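PDB 3ICL: EAL/GGDEF domain protein from Methylococcus capsulatus, which is of unknown function but has the fold of a GGDEF domain, a mixed beta sheet packed between helices. Local coordinates for residues 32-38 against 80-86; 59-64 against 105-110; 64-69 against 98-102; 141-145 against 157-161. The protein carries 1 engineered substitution. One frame throughout, in Å; residues are numbered along the deposited sequence.

Interaction 1 (32-38 against 80-86); sequences VLLFLDV and DKFTILL. Engineered in segment 80-86: K81 (natural residue Glu). With SO4 (sulfate ion), chain C.
L34 and I84 face each other as an antiparallel hydrogen-bonded pair. L34 N gives to I84 O at 2.8 Å, and I84 N returns the bond to L34 O at 2.7 Å with an N-H...O angle of 168°. L36 and F82 repeat this pair of hydrogen bonds. At V32 and L86 only the bond from L86 N is strong, and the return from V32 N is weak. V38 N closes the ladder on D80 O at 3.2 Å. The backbones of L33, F35 and D37 turn to strand 121-127, and those of T83 and L85 turn to strand 73-77. T83 CG2 lies over the F35 ring, 3.8 Å from its centroid, while T83 OG1 is taken by R10 and A75. On the other face, L34 CB meets I84 CB at 3.8 Å.

K81 is an engineered residue, a glutamate in the natural sequence. Its chain bends at chi2 (74°) and chi3 (68°), lies alongside D37 and runs on to a sulfate ion. K81 NZ makes a salt bridge to D80 OD1 at 2.7 Å and a hydrogen bond to sulfate O1 at 2.8 Å. Y147 and K150 also bind the sulfate. The segment 80-86 starts inside the GGDEF signature, here GGDKF, which spans the turn of the hairpin 73-77/81-86 and the start of its second strand. Hairpin and strand 32-38 are three neighbouring strands of the five-stranded central sheet of the GGDEF domain.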
loop_
_atom_site.group_PDB
_atom_site.type_symbol
_atom_site.label_atom_id
_atom_site.label_comp_id
_atom_site.label_asym_id
_atom_site.label_seq_id
_atom_site.Cartn_x
_atom_site.Cartn_y
_atom_site.Cartn_z
ATOM N N VAL A 32 8.176 -4.030 -7.493
ATOM C CA VAL A 32 8.195 -2.901 -6.581
ATOM C C VAL A 32 7.140 -3.135 -5.516
ATOM O O VAL A 32 6.030 -3.585 -5.808
ATOM C CB VAL A 32 7.909 -1.571 -7.297
ATOM C CG1 VAL A 32 7.916 -0.425 -6.283
ATOM C CG2 VAL A 32 8.954 -1.333 -8.376
ATOM N N LEU A 33 7.501 -2.827 -4.278
ATOM C CA LEU A 33 6.609 -3.015 -3.150
ATOM C C LEU A 33 6.297 -1.680 -2.487
ATOM O O LEU A 33 7.201 -0.901 -2.177
ATOM C CB LEU A 33 7.280 -3.942 -2.141
ATOM C CG LEU A 33 6.453 -4.918 -1.313
ATOM C CD1 LEU A 33 5.611 -5.817 -2.214
ATOM C CD2 LEU A 33 7.417 -5.751 -0.487
ATOM N N LEU A 34 5.011 -1.407 -2.303
ATOM C CA LEU A 34 4.578 -0.191 -1.629
ATOM C C LEU A 34 3.944 -0.645 -0.323
ATOM O O LEU A 34 3.195 -1.617 -0.298
ATOM C CB LEU A 34 3.551 0.582 -2.470
ATOM C CG LEU A 34 4.076 1.563 -3.531
ATOM C CD1 LEU A 34 5.030 0.861 -4.474
ATOM C CD2 LEU A 34 2.904 2.161 -4.292
ATOM N N PHE A 35 4.269 0.044 0.764
ATOM C CA PHE A 35 3.720 -0.276 2.075
ATOM C C PHE A 35 2.974 0.993 2.471
ATOM O O PHE A 35 3.587 2.020 2.750
ATOM C CB PHE A 35 4.855 -0.573 3.067
ATOM C CG PHE A 35 4.547 -1.686 4.039
ATOM C CD1 PHE A 35 3.432 -1.620 4.874
ATOM C CD2 PHE A 35 5.396 -2.788 4.142
ATOM C CE1 PHE A 35 3.167 -2.636 5.802
ATOM C CE2 PHE A 35 5.141 -3.812 5.068
ATOM C CZ PHE A 35 4.027 -3.734 5.898
ATOM N N LEU A 36 1.649 0.919 2.481
ATOM C CA LEU A 36 0.819 2.074 2.789
ATOM C C LEU A 36 0.258 2.057 4.199
ATOM O O LEU A 36 -0.168 1.020 4.707
ATOM C CB LEU A 36 -0.314 2.157 1.767
ATOM C CG LEU A 36 -1.293 3.329 1.806
ATOM C CD1 LEU A 36 -1.891 3.501 0.413
ATOM C CD2 LEU A 36 -2.378 3.082 2.834
ATOM N N ASP A 37 0.249 3.229 4.822
ATOM C CA ASP A 37 -0.246 3.369 6.181
ATOM C C ASP A 37 -1.356 4.405 6.204
ATOM O O ASP A 37 -1.204 5.495 5.647
ATOM C CB ASP A 37 0.891 3.849 7.088
ATOM C CG ASP A 37 0.527 3.839 8.553
ATOM O OD1 ASP A 37 -0.676 3.761 8.889
ATOM O OD2 ASP A 37 1.459 3.921 9.378
ATOM N N VAL A 38 -2.482 4.055 6.815
ATOM C CA VAL A 38 -3.567 5.016 6.954
ATOM C C VAL A 38 -3.203 5.629 8.294
ATOM O O VAL A 38 -3.561 5.115 9.356
ATOM C CB VAL A 38 -4.945 4.340 7.013
ATOM C CG1 VAL A 38 -6.031 5.389 7.194
ATOM C CG2 VAL A 38 -5.192 3.567 5.725
ATOM N N ASP A 80 -4.355 -1.500 9.909
ATOM C CA ASP A 80 -4.560 -0.365 9.020
ATOM C C ASP A 80 -3.455 -0.059 8.005
ATOM O O ASP A 80 -3.310 1.082 7.573
ATOM C CB ASP A 80 -4.863 0.889 9.849
ATOM C CG ASP A 80 -3.730 1.266 10.777
ATOM O OD1 ASP A 80 -2.716 0.537 10.819
ATOM O OD2 ASP A 80 -3.853 2.297 11.473
ATOM N N LYS A 81 -2.681 -1.073 7.624
ATOM C CA LYS A 81 -1.635 -0.896 6.621
ATOM C C LYS A 81 -1.973 -1.803 5.443
ATOM O O LYS A 81 -2.755 -2.742 5.576
ATOM C CB LYS A 81 -0.258 -1.269 7.171
ATOM C CG LYS A 81 0.536 -0.114 7.767
ATOM C CD LYS A 81 0.005 0.317 9.123
ATOM C CE LYS A 81 0.246 -0.751 10.176
ATOM N NZ LYS A 81 -0.243 -0.312 11.506
ATOM N N PHE A 82 -1.393 -1.505 4.289
ATOM C CA PHE A 82 -1.626 -2.297 3.087
ATOM C C PHE A 82 -0.299 -2.543 2.372
ATOM O O PHE A 82 0.516 -1.627 2.233
ATOM C CB PHE A 82 -2.574 -1.556 2.136
ATOM C CG PHE A 82 -3.972 -1.391 2.665
ATOM C CD1 PHE A 82 -4.929 -2.380 2.464
ATOM C CD2 PHE A 82 -4.332 -0.246 3.369
ATOM C CE1 PHE A 82 -6.224 -2.231 2.957
ATOM C CE2 PHE A 82 -5.628 -0.090 3.863
ATOM C CZ PHE A 82 -6.572 -1.085 3.657
ATOM N N THR A 83 -0.072 -3.780 1.944
ATOM C CA THR A 83 1.141 -4.097 1.201
ATOM C C THR A 83 0.706 -4.183 -0.249
ATOM O O THR A 83 -0.202 -4.936 -0.597
ATOM C CB THR A 83 1.772 -5.431 1.621
ATOM O OG1 THR A 83 0.771 -6.450 1.624
ATOM C CG2 THR A 83 2.409 -5.302 3.010
ATOM N N ILE A 84 1.359 -3.396 -1.086
ATOM C CA ILE A 84 1.028 -3.326 -2.496
ATOM C C ILE A 84 2.159 -3.853 -3.372
ATOM O O ILE A 84 3.272 -3.333 -3.354
ATOM C CB ILE A 84 0.708 -1.861 -2.852
ATOM C CG1 ILE A 84 -0.496 -1.412 -2.019
ATOM C CG2 ILE A 84 0.476 -1.708 -4.346
ATOM C CD1 ILE A 84 -0.561 0.079 -1.768
ATOM N N LEU A 85 1.861 -4.892 -4.138
ATOM C CA LEU A 85 2.836 -5.499 -5.031
ATOM C C LEU A 85 2.639 -5.049 -6.469
ATOM O O LEU A 85 1.569 -5.242 -7.044
ATOM C CB LEU A 85 2.726 -7.028 -4.963
ATOM C CG LEU A 85 3.340 -7.860 -6.095
ATOM C CD1 LEU A 85 4.834 -7.575 -6.238
ATOM C CD2 LEU A 85 3.101 -9.337 -5.800
ATOM N N LEU A 86 3.669 -4.431 -7.039
ATOM C CA LEU A 86 3.619 -4.004 -8.429
ATOM C C LEU A 86 4.354 -5.102 -9.196
ATOM O O LEU A 86 5.577 -5.212 -9.149
ATOM C CB LEU A 86 4.302 -2.644 -8.604
ATOM C CG LEU A 86 3.700 -1.518 -7.754
ATOM C CD1 LEU A 86 4.332 -0.203 -8.158
ATOM C CD2 LEU A 86 2.185 -1.448 -7.935
HETATM S S SO4 C . 1.153 2.433 13.144
HETATM O O1 SO4 C . 1.777 1.225 12.571
HETATM O O2 SO4 C . -0.166 2.079 13.705
HETATM O O3 SO4 C . 2.018 2.972 14.212
HETATM O O4 SO4 C . 0.976 3.451 12.087
#

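Interaction 2 (59-64 against 105-110); sequences ATAERI and GLAQPF
R63 and G105 bring the two backbones nearest, CA to CA 6.2 Å, and the chain then opens to 7.8 Å between the CA atoms of A59 and F110. R63 carries the contact. Its chain is extended from CG to NE, with chi2 at -168° and chi3 at -173°, and this carries the guanidinium across to the backbone of Q108 and P109. There it lies flat on F110, a stacked cation-pi pair with planes 11° apart and R63 CZ 3.7 Å from the ring centroid. R63 NH1 sits over the middle of the ring.

The edge of the guanidinium is used by backbone oxygens. R63 NH2 gives to P109 O at 2.9 Å, nearly in the guanidinium plane. R63 NH1 gives to Q108 O, also at 2.9 Å, but it stands above the carbonyl plane of Q108 and the bond is bent. Weak bonds from R63 NH1 to G105 O and P109 O add to the grip. The ring and the carbonyls together fix the rotation of the group.

The contact joins two neighbouring helices of the GGDEF domain, 50-67 and 96-106, on one side of the central sheet. F110 opens the small hairpin 110-112/115-117 and packs on I117 and I119.

A59 CB comes to the same ring, 3.7 Å from F110 CE1. T60 is split between two jobs. Its CG2 touches L106 CD2 at 3.9 Å, while its OG1 bonds back to L56 O within the helix. L106 CD2 also meets R63 CB at 3.8 Å, at the root of the arginine chain.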
loop_
_atom_site.group_PDB
_atom_site.type_symbol
_atom_site.label_atom_id
_atom_site.label_comp_id
_atom_site.label_asym_id
_atom_site.label_seq_id
_atom_site.Cartn_x
_atom_site.Cartn_y
_atom_site.Cartn_z
ATOM N N ALA A 59 -13.267 0.563 1.719
ATOM C CA ALA A 59 -13.342 1.583 0.678
ATOM C C ALA A 59 -11.932 2.018 0.284
ATOM O O ALA A 59 -11.688 2.402 -0.857
ATOM C CB ALA A 59 -14.146 2.786 1.175
ATOM N N THR A 60 -11.007 1.963 1.235
ATOM C CA THR A 60 -9.618 2.345 0.976
ATOM C C THR A 60 -8.948 1.273 0.117
ATOM O O THR A 60 -8.217 1.577 -0.823
ATOM C CB THR A 60 -8.837 2.511 2.300
ATOM O OG1 THR A 60 -9.423 3.570 3.069
ATOM C CG2 THR A 60 -7.376 2.843 2.026
ATOM N N ALA A 61 -9.219 0.016 0.446
ATOM C CA ALA A 61 -8.666 -1.116 -0.280
ATOM C C ALA A 61 -9.101 -1.109 -1.739
ATOM O O ALA A 61 -8.324 -1.449 -2.632
ATOM C CB ALA A 61 -9.108 -2.413 0.380
ATOM N N GLU A 62 -10.352 -0.730 -1.983
ATOM C CA GLU A 62 -10.869 -0.693 -3.344
ATOM C C GLU A 62 -10.282 0.463 -4.136
ATOM O O GLU A 62 -9.965 0.307 -5.315
ATOM C CB GLU A 62 -12.400 -0.610 -3.322
ATOM C CG GLU A 62 -13.033 -1.782 -2.588
ATOM C CD GLU A 62 -14.523 -1.607 -2.359
ATOM O OE1 GLU A 62 -14.971 -0.452 -2.199
ATOM O OE2 GLU A 62 -15.241 -2.629 -2.317
ATOM N N ARG A 63 -10.129 1.621 -3.499
ATOM C CA ARG A 63 -9.558 2.768 -4.194
ATOM C C ARG A 63 -8.102 2.489 -4.535
ATOM O O ARG A 63 -7.593 2.963 -5.545
ATOM C CB ARG A 63 -9.658 4.036 -3.343
ATOM C CG ARG A 63 -11.080 4.547 -3.184
ATOM C CD ARG A 63 -11.113 5.944 -2.600
ATOM N NE ARG A 63 -12.477 6.358 -2.302
ATOM C CZ ARG A 63 -12.798 7.513 -1.729
ATOM N NH1 ARG A 63 -11.849 8.377 -1.398
ATOM N NH2 ARG A 63 -14.064 7.796 -1.464
ATOM N N ILE A 64 -7.428 1.721 -3.686
ATOM C CA ILE A 64 -6.040 1.385 -3.950
ATOM C C ILE A 64 -5.984 0.511 -5.199
ATOM O O ILE A 64 -5.152 0.722 -6.080
ATOM C CB ILE A 64 -5.407 0.636 -2.765
ATOM C CG1 ILE A 64 -5.273 1.586 -1.572
ATOM C CG2 ILE A 64 -4.048 0.087 -3.169
ATOM C CD1 ILE A 64 -4.714 0.941 -0.307
ATOM N N GLY A 105 -6.245 9.179 -5.301
ATOM C CA GLY A 105 -7.520 8.542 -5.021
ATOM C C GLY A 105 -7.898 8.607 -3.550
ATOM O O GLY A 105 -9.063 8.830 -3.220
ATOM N N LEU A 106 -6.918 8.426 -2.666
ATOM C CA LEU A 106 -7.176 8.452 -1.229
ATOM C C LEU A 106 -7.307 9.847 -0.622
ATOM O O LEU A 106 -7.672 9.983 0.546
ATOM C CB LEU A 106 -6.093 7.671 -0.477
ATOM C CG LEU A 106 -5.921 6.201 -0.882
ATOM C CD1 LEU A 106 -4.907 5.521 0.039
ATOM C CD2 LEU A 106 -7.261 5.489 -0.818
ATOM N N ALA A 107 -6.997 10.878 -1.402
ATOM C CA ALA A 107 -7.120 12.251 -0.919
ATOM C C ALA A 107 -8.582 12.677 -1.040
ATOM O O ALA A 107 -8.994 13.686 -0.471
ATOM C CB ALA A 107 -6.241 13.182 -1.735
ATOM N N GLN A 108 -9.360 11.911 -1.798
ATOM C CA GLN A 108 -10.779 12.210 -1.969
ATOM C C GLN A 108 -11.498 11.828 -0.682
ATOM O O GLN A 108 -11.130 10.858 -0.023
ATOM C CB GLN A 108 -11.360 11.416 -3.139
ATOM C CG GLN A 108 -10.753 11.758 -4.487
ATOM C CD GLN A 108 -11.164 10.776 -5.564
ATOM O OE1 GLN A 108 -10.927 9.573 -5.439
ATOM N NE2 GLN A 108 -11.784 11.280 -6.627
ATOM N N PRO A 109 -12.534 12.589 -0.300
ATOM C CA PRO A 109 -13.253 12.254 0.935
ATOM C C PRO A 109 -13.981 10.912 0.900
ATOM O O PRO A 109 -14.308 10.393 -0.165
ATOM C CB PRO A 109 -14.227 13.424 1.098
ATOM C CG PRO A 109 -13.502 14.564 0.420
ATOM C CD PRO A 109 -12.964 13.899 -0.822
ATOM N N PHE A 110 -14.200 10.349 2.084
ATOM C CA PHE A 110 -14.929 9.097 2.249
ATOM C C PHE A 110 -16.179 9.540 2.994
ATOM O O PHE A 110 -16.110 9.905 4.166
ATOM C CB PHE A 110 -14.135 8.117 3.111
ATOM C CG PHE A 110 -12.948 7.513 2.414
ATOM C CD1 PHE A 110 -13.093 6.376 1.621
ATOM C CD2 PHE A 110 -11.685 8.078 2.550
ATOM C CE1 PHE A 110 -11.994 5.809 0.976
ATOM C CE2 PHE A 110 -10.577 7.516 1.907
ATOM C CZ PHE A 110 -10.735 6.381 1.122
#

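Interaction 3 (64-69 against 98-102); sequences IRTAVR and VAQKI
Helices 50-67 and 96-106 pack side by side on one face of the GGDEF-domain sheet, and A67 and I102 mark a close approach between them, with CA atoms 5.2 Å apart. The small A67 side chain is consistent with so close an approach. Its CB points at the other helix and meets I102 CG1 at 3.8 Å and K101 CG at 3.6 Å. K101 then runs on past the backbone. Its CG is anti to the backbone N (chi1 -172°) and the rest of the chain is extended, which lays CD 3.3 Å from A67 O. This is contact of the methylene chain with a carbonyl, at the solvent side of the pair.

The sheet side is apolar. V68 CG1 meets V98 CG1 at 3.9 Å, with the two side chains at a slant. I64 CG1 touches I102 CG2 more loosely, at 4.2 Å. R69 follows with a chain bent at chi2 and chi3. Its CD touches V98 CG2 at 3.9 Å, and the two side chains cross roughly at a right angle. The charged end is held by other residues: NE forms a salt bridge with D72, and NH2 bonds to the carbonyl of G88.

Beneath the pair lie strands 32-38 and 81-86. I64 and I102 both rest on L36 and I84, V68 reaches I84, and V98 packs on L86.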
loop_
_atom_site.group_PDB
_atom_site.type_symbol
_atom_site.label_atom_id
_atom_site.label_comp_id
_atom_site.label_asym_id
_atom_site.label_seq_id
_atom_site.Cartn_x
_atom_site.Cartn_y
_atom_site.Cartn_z
ATOM N N ILE A 64 -7.428 1.721 -3.686
ATOM C CA ILE A 64 -6.040 1.385 -3.950
ATOM C C ILE A 64 -5.984 0.511 -5.199
ATOM O O ILE A 64 -5.152 0.722 -6.080
ATOM C CB ILE A 64 -5.407 0.636 -2.765
ATOM C CG1 ILE A 64 -5.273 1.586 -1.572
ATOM C CG2 ILE A 64 -4.048 0.087 -3.169
ATOM C CD1 ILE A 64 -4.714 0.941 -0.307
ATOM N N ARG A 65 -6.886 -0.462 -5.282
ATOM C CA ARG A 65 -6.912 -1.346 -6.444
ATOM C C ARG A 65 -7.191 -0.584 -7.743
ATOM O O ARG A 65 -6.692 -0.955 -8.805
ATOM C CB ARG A 65 -7.953 -2.452 -6.244
ATOM C CG ARG A 65 -7.650 -3.368 -5.069
ATOM C CD ARG A 65 -8.497 -4.635 -5.077
ATOM N NE ARG A 65 -9.919 -4.360 -4.888
ATOM C CZ ARG A 65 -10.832 -5.293 -4.637
ATOM N NH1 ARG A 65 -10.476 -6.568 -4.540
ATOM N NH2 ARG A 65 -12.105 -4.952 -4.486
ATOM N N THR A 66 -7.978 0.486 -7.668
ATOM C CA THR A 66 -8.287 1.257 -8.876
ATOM C C THR A 66 -7.071 2.051 -9.324
ATOM O O THR A 66 -6.981 2.459 -10.484
ATOM C CB THR A 66 -9.426 2.281 -8.658
ATOM O OG1 THR A 66 -8.953 3.352 -7.830
ATOM C CG2 THR A 66 -10.619 1.629 -8.000
ATOM N N ALA A 67 -6.134 2.267 -8.404
ATOM C CA ALA A 67 -4.942 3.049 -8.711
ATOM C C ALA A 67 -3.727 2.234 -9.118
ATOM O O ALA A 67 -2.738 2.792 -9.578
ATOM C CB ALA A 67 -4.598 3.956 -7.527
ATOM N N VAL A 68 -3.782 0.917 -8.946
ATOM C CA VAL A 68 -2.662 0.069 -9.350
ATOM C C VAL A 68 -2.978 -0.507 -10.729
ATOM O O VAL A 68 -3.934 -0.073 -11.366
ATOM C CB VAL A 68 -2.406 -1.078 -8.331
ATOM C CG1 VAL A 68 -1.987 -0.481 -6.992
ATOM C CG2 VAL A 68 -3.654 -1.940 -8.153
ATOM N N ARG A 69 -2.176 -1.457 -11.208
ATOM C CA ARG A 69 -2.434 -2.046 -12.521
ATOM C C ARG A 69 -3.044 -3.437 -12.401
ATOM O O ARG A 69 -2.839 -4.135 -11.408
ATOM C CB ARG A 69 -1.146 -2.146 -13.357
ATOM C CG ARG A 69 -0.459 -0.814 -13.687
ATOM C CD ARG A 69 0.417 -0.351 -12.534
ATOM N NE ARG A 69 1.257 -1.442 -12.052
ATOM C CZ ARG A 69 2.278 -1.957 -12.727
ATOM N NH1 ARG A 69 2.602 -1.473 -13.918
ATOM N NH2 ARG A 69 2.959 -2.977 -12.221
ATOM N N VAL A 98 2.612 5.122 -9.414
ATOM C CA VAL A 98 1.520 4.350 -8.827
ATOM C C VAL A 98 1.223 4.936 -7.448
ATOM O O VAL A 98 0.070 5.107 -7.079
ATOM C CB VAL A 98 1.880 2.845 -8.707
ATOM C CG1 VAL A 98 0.783 2.104 -7.967
ATOM C CG2 VAL A 98 2.054 2.243 -10.086
ATOM N N ALA A 99 2.269 5.266 -6.698
ATOM C CA ALA A 99 2.105 5.863 -5.386
ATOM C C ALA A 99 1.353 7.199 -5.507
ATOM O O ALA A 99 0.538 7.548 -4.648
ATOM C CB ALA A 99 3.476 6.091 -4.749
ATOM N N GLN A 100 1.636 7.952 -6.567
ATOM C CA GLN A 100 0.972 9.234 -6.773
ATOM C C GLN A 100 -0.509 9.052 -7.105
ATOM O O GLN A 100 -1.355 9.833 -6.663
ATOM C CB GLN A 100 1.680 10.016 -7.882
ATOM C CG GLN A 100 2.988 10.635 -7.407
ATOM C CD GLN A 100 3.864 11.121 -8.538
ATOM O OE1 GLN A 100 3.404 11.311 -9.665
ATOM N NE2 GLN A 100 5.136 11.339 -8.241
ATOM N N LYS A 101 -0.821 8.008 -7.866
ATOM C CA LYS A 101 -2.205 7.734 -8.243
ATOM C C LYS A 101 -2.998 7.264 -7.019
ATOM O O LYS A 101 -4.196 7.543 -6.891
ATOM C CB LYS A 101 -2.247 6.675 -9.350
ATOM C CG LYS A 101 -3.623 6.455 -9.953
ATOM C CD LYS A 101 -3.553 5.575 -11.192
ATOM C CE LYS A 101 -4.904 5.490 -11.886
ATOM N NZ LYS A 101 -4.827 4.715 -13.154
ATOM N N ILE A 102 -2.386 6.553 -6.157
ATOM C CA ILE A 102 -3.035 6.116 -4.927
ATOM C C ILE A 102 -3.307 7.342 -4.070
ATOM O O ILE A 102 -4.411 7.516 -3.551
ATOM C CB ILE A 102 -2.155 5.134 -4.110
ATOM C CG1 ILE A 102 -1.957 3.813 -4.865
ATOM C CG2 ILE A 102 -2.852 4.797 -2.790
ATOM C CD1 ILE A 102 -0.927 2.900 -4.297
#

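Interaction 4 (141-145 against 157-161); sequences NADTA and YQFFS
N141 lays its side chain flat over one face of the F160 ring. The amide and ring planes are only 5° apart, and N141 CG stands 3.6 Å above the plane, over the centre. N141 CB adds a CH-pi contact, 3.7 Å from the F160 centroid and 12° off the ring normal. The ring is turned to the helix because F160 CG is anti to its backbone N, with chi1 at 174°. Two more helix atoms touch it near the rim. N141 O lies 3.3 Å from F160 CD2, although its hydrogen bond goes to A145 N one turn on. T144 CG2 comes to the edge of the ring, 4.3 Å from F160 CE2. T144 OG1 takes no part, since it bonds to R140 O in its own helix.

A145 fills the place where the backbones are closest. Its CB points at the strand and sits 3.6 Å from F160 N and 4.1 Å from F160 CB. The strand also meets the helix through Q158, whose CG lies 3.3 Å from A145 O. The Q158 chain is extended beyond CG and runs along the helix, where it also touches H148, A149 and R152. The contact is one of packing throughout.

On the other side of the strand, Y157 and F159 turn to helix 96-106. The strand thus has a helix on each face. Strand 156-159 runs parallel to strand 121-127, its neighbour in the sheet, and helix 135-152 connects the two. The arrangement is that of a beta-alpha-beta crossover at the edge of the sheet.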
loop_
_atom_site.group_PDB
_atom_site.type_symbol
_atom_site.label_atom_id
_atom_site.label_comp_id
_atom_site.label_asym_id
_atom_site.label_seq_id
_atom_site.Cartn_x
_atom_site.Cartn_y
_atom_site.Cartn_z
ATOM N N ASN A 141 12.059 -3.260 4.202
ATOM C CA ASN A 141 12.646 -2.014 3.731
ATOM C C ASN A 141 11.556 -1.027 3.298
ATOM O O ASN A 141 11.666 0.173 3.551
ATOM C CB ASN A 141 13.643 -2.297 2.597
ATOM C CG ASN A 141 14.941 -2.916 3.102
ATOM O OD1 ASN A 141 15.746 -3.425 2.323
ATOM N ND2 ASN A 141 15.152 -2.866 4.415
ATOM N N ALA A 142 10.498 -1.519 2.660
ATOM C CA ALA A 142 9.408 -0.626 2.261
ATOM C C ALA A 142 8.730 -0.122 3.540
ATOM O O ALA A 142 8.285 1.025 3.620
ATOM C CB ALA A 142 8.393 -1.372 1.391
ATOM N N ASP A 143 8.667 -0.995 4.543
ATOM C CA ASP A 143 8.048 -0.659 5.822
ATOM C C ASP A 143 8.849 0.450 6.500
ATOM O O ASP A 143 8.282 1.414 7.022
ATOM C CB ASP A 143 7.989 -1.912 6.709
ATOM C CG ASP A 143 6.964 -1.793 7.828
ATOM O OD1 ASP A 143 5.886 -1.200 7.596
ATOM O OD2 ASP A 143 7.230 -2.304 8.934
ATOM N N THR A 144 10.170 0.319 6.480
ATOM C CA THR A 144 11.037 1.321 7.087
ATOM C C THR A 144 10.884 2.659 6.369
ATOM O O THR A 144 10.815 3.710 7.009
ATOM C CB THR A 144 12.516 0.885 7.032
ATOM O OG1 THR A 144 12.689 -0.310 7.805
ATOM C CG2 THR A 144 13.416 1.978 7.586
ATOM N N ALA A 145 10.835 2.626 5.039
ATOM C CA ALA A 145 10.673 3.854 4.262
ATOM C C ALA A 145 9.329 4.493 4.613
ATOM O O ALA A 145 9.211 5.714 4.715
ATOM C CB ALA A 145 10.731 3.540 2.775
ATOM N N TYR A 157 5.116 9.974 0.131
ATOM C CA TYR A 157 5.736 8.695 -0.135
ATOM C C TYR A 157 7.234 8.912 -0.222
ATOM O O TYR A 157 7.701 10.031 -0.424
ATOM C CB TYR A 157 5.207 8.083 -1.443
ATOM C CG TYR A 157 5.696 8.722 -2.739
ATOM C CD1 TYR A 157 6.971 8.455 -3.245
ATOM C CD2 TYR A 157 4.862 9.560 -3.481
ATOM C CE1 TYR A 157 7.399 9.002 -4.463
ATOM C CE2 TYR A 157 5.280 10.113 -4.695
ATOM C CZ TYR A 157 6.545 9.827 -5.179
ATOM O OH TYR A 157 6.942 10.360 -6.386
ATOM N N GLN A 158 7.991 7.844 -0.027
ATOM C CA GLN A 158 9.432 7.935 -0.151
ATOM C C GLN A 158 10.026 6.554 -0.361
ATOM O O GLN A 158 9.490 5.547 0.121
ATOM C CB GLN A 158 10.048 8.623 1.071
ATOM C CG GLN A 158 10.175 7.790 2.312
ATOM C CD GLN A 158 10.964 8.521 3.382
ATOM O OE1 GLN A 158 10.554 9.580 3.854
ATOM N NE2 GLN A 158 12.108 7.963 3.762
ATOM N N PHE A 159 11.116 6.507 -1.116
ATOM C CA PHE A 159 11.794 5.249 -1.400
ATOM C C PHE A 159 12.750 4.910 -0.272
ATOM O O PHE A 159 13.264 5.801 0.398
ATOM C CB PHE A 159 12.614 5.339 -2.686
ATOM C CG PHE A 159 11.794 5.393 -3.935
ATOM C CD1 PHE A 159 11.297 6.601 -4.410
ATOM C CD2 PHE A 159 11.553 4.231 -4.668
ATOM C CE1 PHE A 159 10.575 6.657 -5.603
ATOM C CE2 PHE A 159 10.833 4.275 -5.861
ATOM C CZ PHE A 159 10.343 5.492 -6.329
ATOM N N PHE A 160 12.990 3.621 -0.072
ATOM C CA PHE A 160 13.922 3.181 0.949
ATOM C C PHE A 160 15.316 3.662 0.541
ATOM O O PHE A 160 15.655 3.650 -0.642
ATOM C CB PHE A 160 13.911 1.651 1.045
ATOM C CG PHE A 160 14.949 1.093 1.987
ATOM C CD1 PHE A 160 16.100 0.482 1.494
ATOM C CD2 PHE A 160 14.789 1.209 3.362
ATOM C CE1 PHE A 160 17.077 -0.005 2.357
ATOM C CE2 PHE A 160 15.760 0.728 4.235
ATOM C CZ PHE A 160 16.909 0.118 3.730
ATOM N N SER A 161 16.113 4.097 1.515
ATOM C CA SER A 161 17.475 4.555 1.240
ATOM C C SER A 161 18.488 3.664 1.956
ATOM O O SER A 161 18.584 3.687 3.183
ATOM C CB SER A 161 17.663 5.999 1.705
ATOM O OG SER A 161 16.850 6.880 0.952
#

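Interaction 1 lies at the middle of the domain, its centre about 2 Å from that of the chain, and pairs two strands of the five-stranded sheet. Interactions 2 and 3 share I64 and join the same helices, 50-67 and 96-106, with centres about 10 Å apart. Both pack on the strands of interaction 1. Along the chain their segments alternate with those of interaction 1, so the chain passes back and forth between the sheet and the helices that cover it. Interaction 4 comes last in sequence, about 21 Å from interaction 2 between centres. It ties helix 135-152 to the edge strand 156-159. A142 and D143 reach L33 and F35, and Y157 meets Q100 and A99 of interaction 3.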